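Long-range contact in hypothetical protein PA3499 (Pseudomonas aeruginosa, PDB 2IG8), which is of unknown function but belongs to the YjgF-like (endoribonuclease L-PSP) family of small alpha+beta proteins and assembles as a trimer: residues L51-V64 / F121-R133. Sequence-based numbering, arbitrary orientation.
Sequences LDAHAQALVVLGKV and FPELLVEIDAWAR
OE1 of Q56 accepts a nearly straight bond from L125 N (2.9 Å, N-H...O 169°), the donor tilted out of the carbonyl plane, and a second from a water that also donates to V126 O, where helix 53-70 lies on strand 126-133 in the alpha+beta YjgF-like fold. On the same carboxamide, NE2 donates to E123 O at 3.0 Å and to L51 O at 2.9 Å. Four bonds fix the rotation of this buried amide; those to E123 O and L125 N, with the water bridge to V126 O, tie the first helical turn to the chain entering the strand. The Q56 side chain crosses L125 at about a right angle, and L125 CD1 reaches A53 N at 3.4 Å. Alternate strand residues V126, I128 and A130 meet the helix, the axes of 53-64 and 126-133 lying 31° apart, whereas D129 and W131 point away, into the subunit interfaces. V60, with CG1 anti to its own N (chi1 168°), sets that methyl 3.6 Å from I128 CB, and L61 CD2 touches I128 CD1. V64 straddles A130, whose CB lies 3.8 Å from V64 CG1 and 3.9 Å from V64 CG2.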
loop_
_atom_site.group_PDB
_atom_site.type_symbol
_atom_site.label_atom_id
_atom_site.label_comp_id
_atom_site.label_asym_id
_atom_site.label_seq_id
_atom_site.Cartn_x
_atom_site.Cartn_y
_atom_site.Cartn_z
ATOM N N LEU B 51 7.040 9.808 23.395
ATOM C CA LEU B 51 5.713 10.081 22.832
ATOM C C LEU B 51 4.951 8.795 22.661
ATOM O O LEU B 51 5.438 7.835 22.026
ATOM C CB LEU B 51 5.827 10.749 21.475
ATOM C CG LEU B 51 6.567 12.092 21.443
ATOM C CD1 LEU B 51 6.591 12.626 19.996
ATOM C CD2 LEU B 51 5.917 13.120 22.392
ATOM N N ASP B 52 3.721 8.806 23.176
ATOM C CA ASP B 52 2.819 7.670 22.989
ATOM C C ASP B 52 2.235 7.643 21.580
ATOM O O ASP B 52 2.520 8.534 20.755
ATOM C CB ASP B 52 1.729 7.635 24.088
ATOM C CG ASP B 52 0.735 8.827 24.054
ATOM O OD1 ASP B 52 0.632 9.564 23.035
ATOM O OD2 ASP B 52 0.078 9.046 25.132
ATOM N N ALA B 53 1.400 6.642 21.300
ATOM C CA ALA B 53 0.935 6.411 19.922
ATOM C C ALA B 53 0.077 7.559 19.395
ATOM O O ALA B 53 0.197 7.940 18.236
ATOM C CB ALA B 53 0.153 5.093 19.828
ATOM N N HIS B 54 -0.798 8.093 20.254
ATOM C CA HIS B 54 -1.638 9.216 19.911
ATOM C C HIS B 54 -0.773 10.444 19.565
ATOM O O HIS B 54 -0.988 11.066 18.535
ATOM C CB HIS B 54 -2.547 9.512 21.086
ATOM C CG HIS B 54 -3.486 10.655 20.890
ATOM N ND1 HIS B 54 -4.395 11.016 21.854
ATOM C CD2 HIS B 54 -3.739 11.458 19.830
ATOM C CE1 HIS B 54 -5.116 12.039 21.419
ATOM N NE2 HIS B 54 -4.709 12.347 20.209
ATOM N N ALA B 55 0.183 10.776 20.433
ATOM C CA ALA B 55 1.079 11.902 20.177
ATOM C C ALA B 55 1.905 11.694 18.878
ATOM O O ALA B 55 2.036 12.633 18.046
ATOM C CB ALA B 55 1.986 12.209 21.406
ATOM N N GLN B 56 2.436 10.487 18.690
ATOM C CA GLN B 56 3.192 10.186 17.496
ATOM C C GLN B 56 2.310 10.325 16.247
ATOM O O GLN B 56 2.748 10.887 15.246
ATOM C CB GLN B 56 3.836 8.807 17.547
ATOM C CG GLN B 56 5.000 8.670 18.565
ATOM C CD GLN B 56 5.868 7.459 18.361
ATOM O OE1 GLN B 56 6.029 6.976 17.241
ATOM N NE2 GLN B 56 6.496 6.976 19.466
ATOM N N ALA B 57 1.092 9.800 16.300
ATOM C CA ALA B 57 0.225 9.845 15.113
ATOM C C ALA B 57 -0.078 11.300 14.735
ATOM O O ALA B 57 -0.071 11.651 13.569
ATOM C CB ALA B 57 -1.050 9.047 15.329
ATOM N N LEU B 58 -0.260 12.151 15.724
ATOM C CA LEU B 58 -0.469 13.580 15.462
ATOM C C LEU B 58 0.744 14.288 14.845
ATOM O O LEU B 58 0.588 15.162 13.978
ATOM C CB LEU B 58 -0.907 14.306 16.729
ATOM C CG LEU B 58 -2.347 14.115 17.238
ATOM C CD1 LEU B 58 -2.533 14.803 18.584
ATOM C CD2 LEU B 58 -3.356 14.593 16.212
ATOM N N VAL B 59 1.949 13.977 15.327
ATOM C CA VAL B 59 3.161 14.487 14.708
ATOM C C VAL B 59 3.247 14.035 13.254
ATOM O O VAL B 59 3.557 14.849 12.380
ATOM C CB VAL B 59 4.447 14.062 15.485
ATOM C CG1 VAL B 59 5.721 14.320 14.648
ATOM C CG2 VAL B 59 4.488 14.758 16.873
ATOM N N VAL B 60 2.955 12.755 13.004
ATOM C CA VAL B 60 2.972 12.189 11.664
ATOM C C VAL B 60 1.976 12.904 10.764
ATOM O O VAL B 60 2.352 13.361 9.686
ATOM C CB VAL B 60 2.684 10.655 11.666
ATOM C CG1 VAL B 60 2.406 10.122 10.225
ATOM C CG2 VAL B 60 3.879 9.907 12.269
ATOM N N LEU B 61 0.721 13.029 11.221
ATOM C CA LEU B 61 -0.292 13.752 10.452
ATOM C C LEU B 61 0.096 15.229 10.209
ATOM O O LEU B 61 -0.119 15.744 9.121
ATOM C CB LEU B 61 -1.698 13.609 11.098
ATOM C CG LEU B 61 -2.278 12.176 11.074
ATOM C CD1 LEU B 61 -3.499 12.033 12.019
ATOM C CD2 LEU B 61 -2.623 11.733 9.611
ATOM N N GLY B 62 0.723 15.888 11.192
ATOM C CA GLY B 62 1.314 17.231 10.983
ATOM C C GLY B 62 2.357 17.285 9.878
ATOM O O GLY B 62 2.426 18.263 9.131
ATOM N N LYS B 63 3.184 16.246 9.767
ATOM C CA LYS B 63 4.152 16.161 8.674
ATOM C C LYS B 63 3.457 16.041 7.299
ATOM O O LYS B 63 3.792 16.766 6.360
ATOM C CB LYS B 63 5.131 15.013 8.901
ATOM C CG LYS B 63 6.088 15.302 10.055
ATOM C CD LYS B 63 7.187 14.248 10.192
ATOM C CE LYS B 63 8.099 14.618 11.359
ATOM N NZ LYS B 63 9.120 13.641 11.525
ATOM N N VAL B 64 2.479 15.145 7.220
ATOM C CA VAL B 64 1.648 15.024 6.019
ATOM C C VAL B 64 1.053 16.385 5.633
ATOM O O VAL B 64 1.115 16.791 4.474
ATOM C CB VAL B 64 0.549 13.967 6.222
ATOM C CG1 VAL B 64 -0.449 13.982 5.039
ATOM C CG2 VAL B 64 1.205 12.579 6.413
ATOM N N PHE B 121 13.125 3.356 13.126
ATOM C CA PHE B 121 13.792 3.746 14.372
ATOM C C PHE B 121 13.088 3.101 15.551
ATOM O O PHE B 121 11.841 2.911 15.534
ATOM C CB PHE B 121 13.860 5.268 14.509
ATOM C CG PHE B 121 14.604 5.922 13.395
ATOM C CD1 PHE B 121 15.973 5.854 13.344
ATOM C CD2 PHE B 121 13.929 6.572 12.378
ATOM C CE1 PHE B 121 16.672 6.451 12.315
ATOM C CE2 PHE B 121 14.618 7.156 11.335
ATOM C CZ PHE B 121 15.979 7.099 11.307
ATOM N N PRO B 122 13.870 2.730 16.575
ATOM C CA PRO B 122 13.326 1.948 17.666
ATOM C C PRO B 122 12.297 2.694 18.518
ATOM O O PRO B 122 11.453 2.053 19.129
ATOM C CB PRO B 122 14.570 1.549 18.469
ATOM C CG PRO B 122 15.575 2.577 18.139
ATOM C CD PRO B 122 15.306 2.982 16.743
ATOM N N GLU B 123 12.319 4.027 18.502
ATOM C CA GLU B 123 11.358 4.817 19.297
ATOM C C GLU B 123 9.969 4.901 18.651
ATOM O O GLU B 123 8.999 5.331 19.305
ATOM C CB GLU B 123 11.880 6.237 19.524
ATOM C CG GLU B 123 13.218 6.305 20.237
ATOM C CD GLU B 123 14.430 6.294 19.309
ATOM O OE1 GLU B 123 14.335 5.900 18.126
ATOM O OE2 GLU B 123 15.500 6.705 19.796
ATOM N N LEU B 124 9.869 4.513 17.375
ATOM C CA LEU B 124 8.635 4.657 16.604
ATOM C C LEU B 124 7.557 3.634 16.988
ATOM O O LEU B 124 7.839 2.435 17.192
ATOM C CB LEU B 124 8.918 4.554 15.102
ATOM C CG LEU B 124 9.877 5.589 14.492
ATOM C CD1 LEU B 124 9.983 5.364 12.956
ATOM C CD2 LEU B 124 9.462 7.023 14.836
ATOM N N LEU B 125 6.325 4.123 17.082
ATOM C CA LEU B 125 5.129 3.308 17.278
ATOM C C LEU B 125 4.226 3.290 16.035
ATOM O O LEU B 125 3.334 2.460 15.954
ATOM C CB LEU B 125 4.295 3.856 18.449
ATOM C CG LEU B 125 4.911 3.743 19.835
ATOM C CD1 LEU B 125 4.065 4.548 20.885
ATOM C CD2 LEU B 125 5.070 2.271 20.182
ATOM N N VAL B 126 4.443 4.219 15.097
ATOM C CA VAL B 126 3.563 4.358 13.930
ATOM C C VAL B 126 4.260 5.010 12.740
ATOM O O VAL B 126 5.152 5.859 12.882
ATOM C CB VAL B 126 2.233 5.107 14.308
ATOM C CG1 VAL B 126 2.515 6.571 14.732
ATOM C CG2 VAL B 126 1.203 5.085 13.155
ATOM N N GLU B 127 3.864 4.563 11.548
ATOM C CA GLU B 127 4.240 5.188 10.301
ATOM C C GLU B 127 2.972 5.232 9.442
ATOM O O GLU B 127 2.184 4.287 9.452
ATOM C CB GLU B 127 5.355 4.393 9.611
ATOM C CG GLU B 127 5.725 4.927 8.249
ATOM C CD GLU B 127 7.179 4.642 7.838
ATOM O OE1 GLU B 127 7.955 4.045 8.610
ATOM O OE2 GLU B 127 7.543 5.049 6.728
ATOM N N ILE B 128 2.771 6.346 8.751
ATOM C CA ILE B 128 1.609 6.489 7.900
ATOM C C ILE B 128 2.004 6.820 6.475
ATOM O O ILE B 128 2.807 7.737 6.224
ATOM C CB ILE B 128 0.630 7.539 8.445
ATOM C CG1 ILE B 128 0.156 7.139 9.856
ATOM C CG2 ILE B 128 -0.527 7.720 7.445
ATOM C CD1 ILE B 128 -0.795 8.164 10.579
ATOM N N ASP B 129 1.441 6.043 5.549
ATOM C CA ASP B 129 1.568 6.266 4.127
ATOM C C ASP B 129 0.290 6.944 3.652
ATOM O O ASP B 129 -0.792 6.326 3.690
ATOM C CB ASP B 129 1.773 4.909 3.426
ATOM C CG ASP B 129 2.271 5.034 1.985
ATOM O OD1 ASP B 129 2.507 6.168 1.482
ATOM O OD2 ASP B 129 2.399 3.977 1.322
ATOM N N ALA B 130 0.397 8.215 3.266
ATOM C CA ALA B 130 -0.767 9.074 2.969
ATOM C C ALA B 130 -0.897 9.271 1.452
ATOM O O ALA B 130 0.100 9.475 0.745
ATOM C CB ALA B 130 -0.649 10.454 3.664
ATOM N N TRP B 131 -2.132 9.195 0.971
ATOM C CA TRP B 131 -2.447 9.442 -0.433
ATOM C C TRP B 131 -3.359 10.657 -0.505
ATOM O O TRP B 131 -4.345 10.753 0.262
ATOM C CB TRP B 131 -3.143 8.231 -1.063
ATOM C CG TRP B 131 -2.396 6.933 -0.873
ATOM C CD1 TRP B 131 -2.321 6.197 0.275
ATOM C CD2 TRP B 131 -1.625 6.223 -1.849
ATOM N NE1 TRP B 131 -1.544 5.095 0.082
ATOM C CE2 TRP B 131 -1.114 5.070 -1.215
ATOM C CE3 TRP B 131 -1.312 6.450 -3.188
ATOM C CZ2 TRP B 131 -0.306 4.146 -1.873
ATOM C CZ3 TRP B 131 -0.493 5.516 -3.869
ATOM C CH2 TRP B 131 -0.000 4.379 -3.202
ATOM N N ALA B 132 -3.020 11.582 -1.405
ATOM C CA ALA B 132 -3.783 12.812 -1.607
ATOM C C ALA B 132 -3.773 13.274 -3.067
ATOM O O ALA B 132 -2.875 12.921 -3.845
ATOM C CB ALA B 132 -3.237 13.933 -0.702
ATOM N N ARG B 133 -4.815 14.035 -3.415
ATOM C CA ARG B 133 -4.972 14.732 -4.690
ATOM C C ARG B 133 -5.337 16.184 -4.415
ATOM O O ARG B 133 -6.241 16.442 -3.623
ATOM C CB ARG B 133 -6.165 14.160 -5.436
ATOM C CG ARG B 133 -5.931 12.880 -6.098
ATOM C CD ARG B 133 -7.154 12.518 -6.865
ATOM N NE ARG B 133 -7.264 13.314 -8.074
ATOM C CZ ARG B 133 -6.656 13.006 -9.214
ATOM N NH1 ARG B 133 -5.868 11.930 -9.295
ATOM N NH2 ARG B 133 -6.816 13.780 -10.281
HETATM O O HOH W 1 5.969 7.801 14.483
#